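Local atomic coordinates of mannan endo-1,4-beta-mannosidase (Bacillus subtilis, PDB entry 3CBW), a protein that hydrolyses internal beta-1,4-mannosidic linkages in mannan, galactomannan and glucomannan, and takes part in the breakdown of glucomannan. Residues L289-N292 and A293-K297. The protein carries 3 engineered substitutions. Numbering follows the deposited sequence.
Sequences LFIN and AIKQK
N292 OD1 is gripped by two donors: NE2 of Q296, one helical turn on, lies 2.8 Å from it, and the hydroxyl of Y256, on a nearby loop, makes a second hydrogen bond. The Q296 N-H points almost straight at the oxygen (159°), and N292 OD1 lies close to the amide plane of Q296, although the two amides are turned 79° against each other. N292 holds CG anti to its backbone N (chi1 -177°) and Q296 runs extended beyond CG, which brings both amides together alongside the helix. Replacing N292 with an alanine would probably leave Q296 NE2 and the Y256 hydroxyl without their shared acceptor, and the glutamine end free to swing. In the backbone of the same two residues, Q296 N donates to N292 O at 3.0 Å, one of four successive i to i+4 backbone bonds that join 289-292 to 293-297. On the buried side, I294 CD1 sits over one face of the F290 ring in a CH-pi contact, 3.9 Å from the centroid and displaced toward CZ, its closest ring atom at 3.6 Å. I291 CD1 meets the same I294 methyl at 4.1 Å. F273 meets F290 edge-to-face and also touches I294, while K295 NZ reaches a salt bridge with D325. Helix 287-297 is thus amphipathic, its apolar side packed on strand 271-278 within a beta-alpha-beta unit of the TIM barrel of glycosyl hydrolase family 26.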
loop_
_atom_site.group_PDB
_atom_site.type_symbol
_atom_site.label_atom_id
_atom_site.label_comp_id
_atom_site.label_asym_id
_atom_site.label_seq_id
_atom_site.Cartn_x
_atom_site.Cartn_y
_atom_site.Cartn_z
ATOM N N LEU A 289 -6.923 14.070 15.697
ATOM C CA LEU A 289 -8.251 13.471 15.699
ATOM C C LEU A 289 -8.257 12.109 15.018
ATOM O O LEU A 289 -9.039 11.236 15.375
ATOM C CB LEU A 289 -9.280 14.407 15.056
ATOM C CG LEU A 289 -9.483 15.729 15.813
ATOM C CD1 LEU A 289 -10.305 16.695 14.981
ATOM C CD2 LEU A 289 -10.116 15.488 17.195
ATOM N N PHE A 290 -7.390 11.940 14.025
ATOM C CA PHE A 290 -7.273 10.648 13.331
ATOM C C PHE A 290 -6.745 9.554 14.267
ATOM O O PHE A 290 -7.306 8.457 14.327
ATOM C CB PHE A 290 -6.384 10.805 12.094
ATOM C CG PHE A 290 -6.069 9.511 11.394
ATOM C CD1 PHE A 290 -7.086 8.730 10.837
ATOM C CD2 PHE A 290 -4.747 9.093 11.250
ATOM C CE1 PHE A 290 -6.788 7.536 10.170
ATOM C CE2 PHE A 290 -4.447 7.908 10.591
ATOM C CZ PHE A 290 -5.467 7.134 10.046
ATOM N N ILE A 291 -5.691 9.855 15.020
ATOM C CA ILE A 291 -5.204 8.866 15.982
ATOM C C ILE A 291 -6.226 8.606 17.095
ATOM O O ILE A 291 -6.365 7.474 17.551
ATOM C CB ILE A 291 -3.767 9.164 16.534
ATOM C CG1 ILE A 291 -3.197 7.946 17.273
ATOM C CG2 ILE A 291 -3.744 10.405 17.411
ATOM C CD1 ILE A 291 -2.957 6.728 16.413
ATOM N N ASN A 292 -6.956 9.637 17.516
ATOM C CA ASN A 292 -8.008 9.423 18.489
ATOM C C ASN A 292 -9.107 8.516 17.939
ATOM O O ASN A 292 -9.596 7.636 18.637
ATOM C CB ASN A 292 -8.605 10.742 18.957
ATOM C CG ASN A 292 -9.652 10.536 20.024
ATOM O OD1 ASN A 292 -10.851 10.548 19.750
ATOM N ND2 ASN A 292 -9.198 10.273 21.245
ATOM N N ALA A 293 -9.503 8.746 16.689
ATOM C CA ALA A 293 -10.494 7.891 16.024
ATOM C C ALA A 293 -10.016 6.446 15.923
ATOM O O ALA A 293 -10.794 5.510 16.113
ATOM C CB ALA A 293 -10.860 8.441 14.658
ATOM N N ILE A 294 -8.729 6.254 15.642
ATOM C CA ILE A 294 -8.189 4.892 15.653
ATOM C C ILE A 294 -8.407 4.226 17.011
ATOM O O ILE A 294 -8.897 3.093 17.083
ATOM C CB ILE A 294 -6.701 4.858 15.233
ATOM C CG1 ILE A 294 -6.589 5.073 13.724
ATOM C CG2 ILE A 294 -6.068 3.541 15.609
ATOM C CD1 ILE A 294 -5.187 5.388 13.232
ATOM N N LYS A 295 -8.077 4.945 18.079
ATOM C CA LYS A 295 -8.223 4.380 19.418
ATOM C C LYS A 295 -9.677 4.048 19.742
ATOM O O LYS A 295 -9.973 3.012 20.346
ATOM C CB LYS A 295 -7.685 5.340 20.465
ATOM C CG LYS A 295 -6.213 5.583 20.378
ATOM C CD LYS A 295 -5.801 6.384 21.570
ATOM C CE LYS A 295 -4.385 6.820 21.427
ATOM N NZ LYS A 295 -3.757 7.127 22.744
ATOM N N GLN A 296 -10.595 4.920 19.340
ATOM C CA GLN A 296 -12.010 4.749 19.693
ATOM C C GLN A 296 -12.803 3.861 18.737
ATOM O O GLN A 296 -13.737 3.169 19.159
ATOM C CB GLN A 296 -12.703 6.114 19.755
ATOM C CG GLN A 296 -12.198 7.039 20.846
ATOM C CD GLN A 296 -13.262 8.020 21.284
ATOM O OE1 GLN A 296 -14.336 7.616 21.740
ATOM N NE2 GLN A 296 -12.985 9.310 21.133
ATOM N N LYS A 297 -12.462 3.918 17.449
ATOM C CA LYS A 297 -13.294 3.363 16.366
ATOM C C LYS A 297 -12.592 2.243 15.587
ATOM O O LYS A 297 -13.248 1.358 15.064
ATOM C CB LYS A 297 -13.678 4.452 15.342
ATOM C CG LYS A 297 -14.262 5.769 15.892
ATOM C CD LYS A 297 -15.599 5.591 16.597
ATOM C CE LYS A 297 -16.721 5.219 15.640
ATOM N NZ LYS A 297 -17.980 5.074 16.423
#